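Long-range contacts in Slr1438 protein (PDB 3K25), which is of uncertain function but probably binds carbohydrate and may act as an isomerase on sugars: residues A[33-41]-A[136-144]; A[94-102]-A[111-119]. All coordinates share one frame; numbering follows the deposited sequence.

Contact 1. Residues A[33-41]-A[136-144]; sequences GLVTEWTVQ and YQLQGHSLR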
# COMPACT_ATOMS: atom_id res chain seq x y z
N GLY A 33 -7.37 7.20 3.06
CA GLY A 33 -7.63 7.01 1.63
C GLY A 33 -7.44 5.54 1.30
O GLY A 33 -6.90 5.17 0.27
N LEU A 34 -7.92 4.71 2.22
CA LEU A 34 -7.79 3.27 2.16
C LEU A 34 -8.82 2.44 1.40
O LEU A 34 -10.03 2.58 1.61
CB LEU A 34 -7.71 2.73 3.60
CG LEU A 34 -7.68 1.21 3.82
CD1 LEU A 34 -6.35 0.65 3.31
CD2 LEU A 34 -7.87 0.89 5.30
N VAL A 35 -8.31 1.57 0.53
CA VAL A 35 -9.12 0.60 -0.22
C VAL A 35 -9.18 -0.53 0.82
O VAL A 35 -8.14 -1.06 1.21
CB VAL A 35 -8.38 0.04 -1.47
CG1 VAL A 35 -9.09 -1.19 -2.00
CG2 VAL A 35 -8.32 1.09 -2.54
N THR A 36 -10.37 -0.90 1.28
CA THR A 36 -10.45 -1.94 2.28
C THR A 36 -10.74 -3.30 1.69
O THR A 36 -10.04 -4.27 1.98
CB THR A 36 -11.53 -1.63 3.30
OG1 THR A 36 -12.77 -1.47 2.62
CG2 THR A 36 -11.21 -0.35 4.03
N GLU A 37 -11.77 -3.38 0.86
CA GLU A 37 -12.16 -4.65 0.24
C GLU A 37 -12.36 -4.52 -1.25
O GLU A 37 -12.73 -3.45 -1.75
CB GLU A 37 -13.44 -5.18 0.89
CG GLU A 37 -13.43 -5.16 2.40
CD GLU A 37 -14.55 -5.97 3.02
OE1 GLU A 37 -15.68 -5.99 2.47
OE2 GLU A 37 -14.32 -6.59 4.08
N TRP A 38 -12.13 -5.61 -1.97
CA TRP A 38 -12.28 -5.64 -3.43
C TRP A 38 -12.74 -7.02 -3.86
O TRP A 38 -12.13 -8.02 -3.48
CB TRP A 38 -10.95 -5.27 -4.08
CG TRP A 38 -10.88 -5.43 -5.58
CD1 TRP A 38 -11.93 -5.43 -6.46
CD2 TRP A 38 -9.69 -5.54 -6.38
NE1 TRP A 38 -11.46 -5.53 -7.75
CE2 TRP A 38 -10.09 -5.60 -7.73
CE3 TRP A 38 -8.32 -5.59 -6.07
CZ2 TRP A 38 -9.18 -5.71 -8.78
CZ3 TRP A 38 -7.40 -5.70 -7.12
CH2 TRP A 38 -7.84 -5.75 -8.47
N THR A 39 -13.82 -7.09 -4.64
CA THR A 39 -14.34 -8.38 -5.13
C THR A 39 -14.61 -8.41 -6.63
O THR A 39 -15.13 -7.45 -7.21
CB THR A 39 -15.64 -8.83 -4.44
OG1 THR A 39 -16.69 -7.89 -4.70
CG2 THR A 39 -15.42 -8.99 -2.96
N VAL A 40 -14.25 -9.53 -7.24
CA VAL A 40 -14.43 -9.77 -8.66
C VAL A 40 -15.28 -11.03 -8.77
O VAL A 40 -14.85 -12.12 -8.41
CB VAL A 40 -13.09 -9.99 -9.35
CG1 VAL A 40 -12.49 -8.65 -9.72
CG2 VAL A 40 -12.14 -10.72 -8.40
N GLN A 41 -16.49 -10.87 -9.28
CA GLN A 41 -17.40 -12.00 -9.43
C GLN A 41 -17.76 -12.53 -8.05
O GLN A 41 -18.06 -13.71 -7.89
CB GLN A 41 -16.77 -13.11 -10.27
CG GLN A 41 -16.42 -12.68 -11.67
CD GLN A 41 -15.86 -13.82 -12.50
OE1 GLN A 41 -14.86 -14.44 -12.13
NE2 GLN A 41 -16.50 -14.10 -13.62
N TYR A 136 -8.08 6.50 -7.85
CA TYR A 136 -8.35 5.07 -7.82
C TYR A 136 -9.33 4.79 -8.94
O TYR A 136 -10.43 5.34 -8.96
CB TYR A 136 -8.94 4.66 -6.48
CG TYR A 136 -8.15 5.11 -5.27
CD1 TYR A 136 -8.07 6.45 -4.94
CD2 TYR A 136 -7.52 4.18 -4.44
CE1 TYR A 136 -7.40 6.87 -3.80
CE2 TYR A 136 -6.84 4.59 -3.29
CZ TYR A 136 -6.80 5.94 -2.98
OH TYR A 136 -6.20 6.37 -1.81
N GLN A 137 -8.92 3.96 -9.89
CA GLN A 137 -9.73 3.61 -11.05
C GLN A 137 -9.98 2.12 -11.06
O GLN A 137 -9.05 1.32 -11.03
CB GLN A 137 -9.00 4.05 -12.31
CG GLN A 137 -8.55 5.49 -12.20
CD GLN A 137 -7.58 5.90 -13.27
OE1 GLN A 137 -7.06 5.07 -14.01
NE2 GLN A 137 -7.32 7.19 -13.35
N LEU A 138 -11.26 1.76 -11.11
CA LEU A 138 -11.68 0.36 -11.12
C LEU A 138 -12.36 -0.00 -12.44
O LEU A 138 -13.35 0.61 -12.81
CB LEU A 138 -12.67 0.11 -9.99
CG LEU A 138 -13.12 -1.35 -9.92
CD1 LEU A 138 -12.09 -2.12 -9.09
CD2 LEU A 138 -14.51 -1.48 -9.28
N GLN A 139 -11.80 -0.99 -13.13
CA GLN A 139 -12.38 -1.47 -14.38
C GLN A 139 -12.10 -2.96 -14.55
O GLN A 139 -11.07 -3.46 -14.10
CB GLN A 139 -11.81 -0.77 -15.62
CG GLN A 139 -11.95 -1.69 -16.86
CD GLN A 139 -11.28 -1.18 -18.11
OE1 GLN A 139 -10.15 -0.69 -18.08
NE2 GLN A 139 -11.98 -1.31 -19.25
N GLY A 140 -13.03 -3.64 -15.21
CA GLY A 140 -12.89 -5.05 -15.46
C GLY A 140 -12.35 -5.82 -14.28
O GLY A 140 -13.01 -5.90 -13.25
N HIS A 141 -11.16 -6.39 -14.43
CA HIS A 141 -10.58 -7.17 -13.35
C HIS A 141 -9.34 -6.55 -12.75
O HIS A 141 -8.45 -7.25 -12.27
CB HIS A 141 -10.28 -8.58 -13.85
CG HIS A 141 -11.50 -9.41 -14.12
ND1 HIS A 141 -12.31 -9.90 -13.12
CD2 HIS A 141 -12.06 -9.82 -15.29
CE1 HIS A 141 -13.31 -10.57 -13.65
NE2 HIS A 141 -13.18 -10.54 -14.97
N SER A 142 -9.26 -5.22 -12.76
CA SER A 142 -8.09 -4.58 -12.21
C SER A 142 -8.35 -3.29 -11.45
O SER A 142 -9.39 -2.65 -11.60
CB SER A 142 -7.07 -4.32 -13.32
OG SER A 142 -7.51 -3.29 -14.20
N LEU A 143 -7.37 -2.92 -10.63
CA LEU A 143 -7.40 -1.69 -9.85
C LEU A 143 -6.12 -0.93 -10.10
O LEU A 143 -5.02 -1.46 -9.88
CB LEU A 143 -7.52 -1.97 -8.36
CG LEU A 143 -7.41 -0.69 -7.53
CD1 LEU A 143 -8.32 0.39 -8.08
CD2 LEU A 143 -7.74 -1.01 -6.11
N ARG A 144 -6.26 0.30 -10.56
CA ARG A 144 -5.12 1.15 -10.85
C ARG A 144 -5.20 2.37 -9.95
O ARG A 144 -6.27 2.96 -9.78
CB ARG A 144 -5.16 1.62 -12.32
CG ARG A 144 -3.93 2.41 -12.76
CD ARG A 144 -4.12 3.04 -14.14
NE ARG A 144 -2.85 3.54 -14.70
CZ ARG A 144 -1.82 2.76 -15.02
NH1 ARG A 144 -1.91 1.45 -14.84
NH2 ARG A 144 -0.71 3.29 -15.52
O HOH W 1 -11.62 -5.00 -10.83

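Contact 2. Residues A[94-102]-A[111-119]; sequences ARDLPWEVI and RLDLRLSHN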
# COMPACT_ATOMS: atom_id res chain seq x y z
N ALA A 94 0.35 9.03 6.39
CA ALA A 94 -0.69 9.02 5.37
C ALA A 94 -1.77 8.01 5.72
O ALA A 94 -2.97 8.28 5.58
CB ALA A 94 -0.08 8.72 4.02
N ARG A 95 -1.34 6.84 6.20
CA ARG A 95 -2.26 5.77 6.56
C ARG A 95 -3.20 6.17 7.69
O ARG A 95 -4.34 5.72 7.74
CB ARG A 95 -1.46 4.54 6.99
CG ARG A 95 -0.87 4.71 8.38
CD ARG A 95 0.41 3.94 8.60
NE ARG A 95 0.20 2.52 8.80
CZ ARG A 95 0.87 1.79 9.67
NH1 ARG A 95 1.79 2.34 10.43
NH2 ARG A 95 0.62 0.49 9.77
N ASP A 96 -2.70 7.03 8.58
CA ASP A 96 -3.42 7.49 9.77
C ASP A 96 -4.26 8.76 9.65
O ASP A 96 -4.83 9.20 10.65
CB ASP A 96 -2.43 7.73 10.90
CG ASP A 96 -1.47 6.58 11.09
OD1 ASP A 96 -1.93 5.45 11.36
OD2 ASP A 96 -0.25 6.80 10.97
N LEU A 97 -4.36 9.35 8.47
CA LEU A 97 -5.11 10.60 8.31
C LEU A 97 -6.26 10.56 7.33
O LEU A 97 -6.29 9.73 6.41
CB LEU A 97 -4.18 11.73 7.88
CG LEU A 97 -3.10 12.16 8.86
CD1 LEU A 97 -2.07 12.96 8.09
CD2 LEU A 97 -3.70 12.95 10.01
N PRO A 98 -7.23 11.47 7.50
CA PRO A 98 -8.36 11.47 6.56
C PRO A 98 -8.00 12.22 5.28
O PRO A 98 -7.29 13.23 5.33
CB PRO A 98 -9.47 12.16 7.35
CG PRO A 98 -8.70 13.10 8.27
CD PRO A 98 -7.54 12.25 8.72
N TRP A 99 -8.47 11.69 4.15
CA TRP A 99 -8.27 12.28 2.83
C TRP A 99 -9.63 12.84 2.39
O TRP A 99 -10.67 12.41 2.89
CB TRP A 99 -7.82 11.19 1.85
CG TRP A 99 -6.45 10.60 2.13
CD1 TRP A 99 -5.99 10.09 3.32
CD2 TRP A 99 -5.40 10.38 1.17
NE1 TRP A 99 -4.73 9.56 3.15
CE2 TRP A 99 -4.34 9.72 1.85
CE3 TRP A 99 -5.24 10.67 -0.20
CZ2 TRP A 99 -3.15 9.34 1.21
CZ3 TRP A 99 -4.05 10.29 -0.84
CH2 TRP A 99 -3.03 9.64 -0.13
N GLU A 100 -9.63 13.80 1.46
CA GLU A 100 -10.89 14.38 0.98
C GLU A 100 -11.14 13.94 -0.45
O GLU A 100 -10.20 13.81 -1.24
CB GLU A 100 -10.84 15.91 0.95
CG GLU A 100 -10.14 16.56 2.10
CD GLU A 100 -9.95 18.06 1.91
OE1 GLU A 100 -9.30 18.46 0.91
OE2 GLU A 100 -10.45 18.82 2.76
N VAL A 101 -12.41 13.74 -0.80
CA VAL A 101 -12.74 13.37 -2.18
C VAL A 101 -12.82 14.68 -2.97
O VAL A 101 -13.62 15.57 -2.65
CB VAL A 101 -14.10 12.65 -2.26
CG1 VAL A 101 -14.37 12.22 -3.69
CG2 VAL A 101 -14.11 11.47 -1.33
N ILE A 102 -11.98 14.81 -4.00
CA ILE A 102 -11.97 16.02 -4.81
C ILE A 102 -12.32 15.72 -6.26
O ILE A 102 -12.02 16.50 -7.15
CB ILE A 102 -10.58 16.71 -4.80
CG1 ILE A 102 -9.58 15.90 -5.62
CG2 ILE A 102 -10.10 16.88 -3.36
CD1 ILE A 102 -8.36 16.69 -6.04
N ARG A 111 -14.07 5.81 -11.05
CA ARG A 111 -12.91 6.57 -10.60
C ARG A 111 -13.16 7.54 -9.45
O ARG A 111 -13.99 8.45 -9.56
CB ARG A 111 -12.31 7.31 -11.79
CG ARG A 111 -11.30 8.35 -11.41
CD ARG A 111 -10.63 8.89 -12.64
NE ARG A 111 -9.84 10.08 -12.35
CZ ARG A 111 -8.96 10.60 -13.20
NH1 ARG A 111 -8.76 10.03 -14.38
NH2 ARG A 111 -8.30 11.70 -12.87
N LEU A 112 -12.42 7.34 -8.37
CA LEU A 112 -12.54 8.20 -7.20
C LEU A 112 -11.21 8.93 -6.96
O LEU A 112 -10.15 8.29 -6.90
CB LEU A 112 -12.93 7.37 -5.97
CG LEU A 112 -13.72 8.06 -4.86
CD1 LEU A 112 -13.10 9.39 -4.52
CD2 LEU A 112 -15.13 8.29 -5.33
N ASP A 113 -11.26 10.25 -6.83
CA ASP A 113 -10.07 11.06 -6.61
C ASP A 113 -9.97 11.64 -5.19
O ASP A 113 -10.82 12.43 -4.77
CB ASP A 113 -10.01 12.16 -7.66
CG ASP A 113 -9.62 11.63 -9.02
OD1 ASP A 113 -9.64 10.40 -9.19
OD2 ASP A 113 -9.30 12.44 -9.91
N LEU A 114 -8.92 11.25 -4.47
CA LEU A 114 -8.71 11.68 -3.10
C LEU A 114 -7.50 12.58 -2.91
O LEU A 114 -6.52 12.49 -3.64
CB LEU A 114 -8.56 10.46 -2.20
CG LEU A 114 -9.66 9.41 -2.32
CD1 LEU A 114 -9.39 8.30 -1.32
CD2 LEU A 114 -11.01 10.06 -2.05
N ARG A 115 -7.57 13.42 -1.88
CA ARG A 115 -6.49 14.34 -1.59
C ARG A 115 -6.04 14.36 -0.14
O ARG A 115 -6.86 14.37 0.80
CB ARG A 115 -6.91 15.76 -2.00
CG ARG A 115 -6.06 16.87 -1.40
CD ARG A 115 -6.58 18.22 -1.88
NE ARG A 115 -5.75 19.33 -1.43
CZ ARG A 115 -5.93 19.99 -0.29
NH1 ARG A 115 -6.93 19.66 0.52
NH2 ARG A 115 -5.11 20.98 0.03
N LEU A 116 -4.72 14.36 0.03
CA LEU A 116 -4.11 14.42 1.34
C LEU A 116 -3.11 15.57 1.33
O LEU A 116 -2.13 15.56 0.59
CB LEU A 116 -3.38 13.13 1.68
CG LEU A 116 -2.67 13.22 3.04
CD1 LEU A 116 -3.61 13.83 4.09
CD2 LEU A 116 -2.20 11.82 3.45
N SER A 117 -3.40 16.56 2.16
CA SER A 117 -2.57 17.75 2.26
C SER A 117 -1.84 17.82 3.58
O SER A 117 -2.32 17.36 4.62
CB SER A 117 -3.42 19.01 2.11
OG SER A 117 -2.67 20.17 2.40
N HIS A 118 -0.67 18.43 3.52
CA HIS A 118 0.13 18.63 4.72
C HIS A 118 -0.66 19.55 5.67
O HIS A 118 -1.64 20.19 5.26
CB HIS A 118 1.46 19.27 4.33
CG HIS A 118 1.31 20.62 3.69
ND1 HIS A 118 1.14 21.78 4.43
CD2 HIS A 118 1.26 21.00 2.39
CE1 HIS A 118 1.00 22.80 3.61
NE2 HIS A 118 1.07 22.36 2.37
N ASN A 119 -0.24 19.59 6.93
CA ASN A 119 -0.84 20.47 7.93
C ASN A 119 0.15 20.70 9.09
O ASN A 119 1.25 20.16 9.08
CB ASN A 119 -2.19 19.92 8.44
CG ASN A 119 -2.04 18.68 9.31
OD1 ASN A 119 -1.00 18.42 9.91
ND2 ASN A 119 -3.12 17.91 9.39

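Contact 1. Residues A[33-41]-A[136-144]
Trp38 is the main bump, its indole reaching from strand 34-40 into a hollow above the hairpin of strands 130-139 and 142-151. CG stands anti to the backbone N (chi1 172°), which sends the ring across the gap instead of along its own strand. Leu143 CB lies over one face, 4.0 Å from the centroid of the Trp38 six-membered ring and offset toward its rim, a CH-pi contact. Leu138 reaches the ring obliquely, its CD1 3.7 Å from Trp38 NE1, while the carbonyl O of His141 sits at the ring edge. A broad, flat side chain suits this hollow, and its one polar atom is met by a water: Trp38 NE1 donates weakly to it over 3.1 Å, and the water donates to Gly140 O (2.9 Å) and, weakly, to Ser142 O.

Val35 makes a smaller knob. Its CG2 rests in the notch formed by Tyr136 CD2 (3.7 Å) and Leu143 CD2 (4.2 Å). The CG of Tyr136 is anti to the carbonyl carbon (chi1 -52°), and the ring, sliding past Val35, carries OH to Gly33 O for a weak hydrogen bond; Gly33 has a positive phi, which glycine adopts easily. At the other end Val40 CG1 meets the edge of the poorly ordered His141 ring, 3.6 Å from ND1.

The axes of 34-40 and 142-144 pass 9.5 Å apart, consistent with sheets packed face to face in a beta-sandwich. Strand 23-28 pairs with 34-40 and adds Leu27 against Tyr136 and Leu25 against Leu143, while Phe284 of strand 276-287 packs on Trp38.

Contact 2. Residues A[94-102]-A[111-119]
Leu116 lies beneath the indole of Trp99 where the antiparallel beta hairpin of strands 100-105 and 110-117 begins. Leu116 CB sits over the centre of the Trp99 six-membered ring, 3.4 Å from its centroid, while CD2 lies 3.4 Å from Trp99 CE2 and also touches Ala94 CB. A branched leucine suits this place because CB and one methyl can cover the ring together. Phe134 meets Trp99 edge-to-face, and the indole NE1 donates to Ala94 O. Were Trp99 replaced by an alanine, Leu116 CB and CD2 would probably lose the ring they lie on, and Ala94 O its indole donor.

Further along, Glu100 and Arg115 form the hydrogen-bonded pair, with Glu100 N to Arg115 O at 2.9 Å and Arg115 N to Glu100 O at 2.7 Å; Ile102 N continues the pattern to Asp113 O. A long charged pair suits this more exposed face. The extended arginine, its CG anti to the backbone N (chi1 163°), runs alongside Glu100, and NH1 reaches Glu100 OE1 at 2.7 Å in a salt bridge. The acid oxygen lies near the guanidinium plane, but NH1 comes from above the carboxylate, whose plane is turned 39° from the guanidinium. Arg115 NH2 makes its own salt bridge to Glu131, so the guanidinium is held by two acids. Ile102 CG2 packs at about a right angle against the aliphatic part of Arg115.

Val101 and Leu114, the non-hydrogen-bonded pair, face the opposite way: Val101 CG2 meets Leu114 CD2 at 3.5 Å. Branched apolar chains suit this face, where Tyr14 lies against Val101 and Leu112. The rotation of the indole is probably steadied by Trp99 NE1, whose bond to Ala94 O, 3.3 Å long, is nearly straight (176°), with the oxygen in the ring plane.

Both contacts use the same large antiparallel sheet, in which strands 110-117 and 130-139 are neighbours. Contact 2 pairs two strands within it, at one edge, where 100-105 is an outermost strand, whereas contact 1 packs a separate four-stranded sheet on its face. Their chemistry follows from this. The mostly buried contact 1 relies on apolar interlocking, one weak direct hydrogen bond and a water; the partly buried contact 2 combines backbone pairing with a charged pair on its more exposed face. Each has a tryptophan covered by leucine. They meet directly where Tyr136 O probably accepts a hydrogen bond from Leu112 N and where Tyr136 packs on Leu114, and Gly33 lies against Trp99.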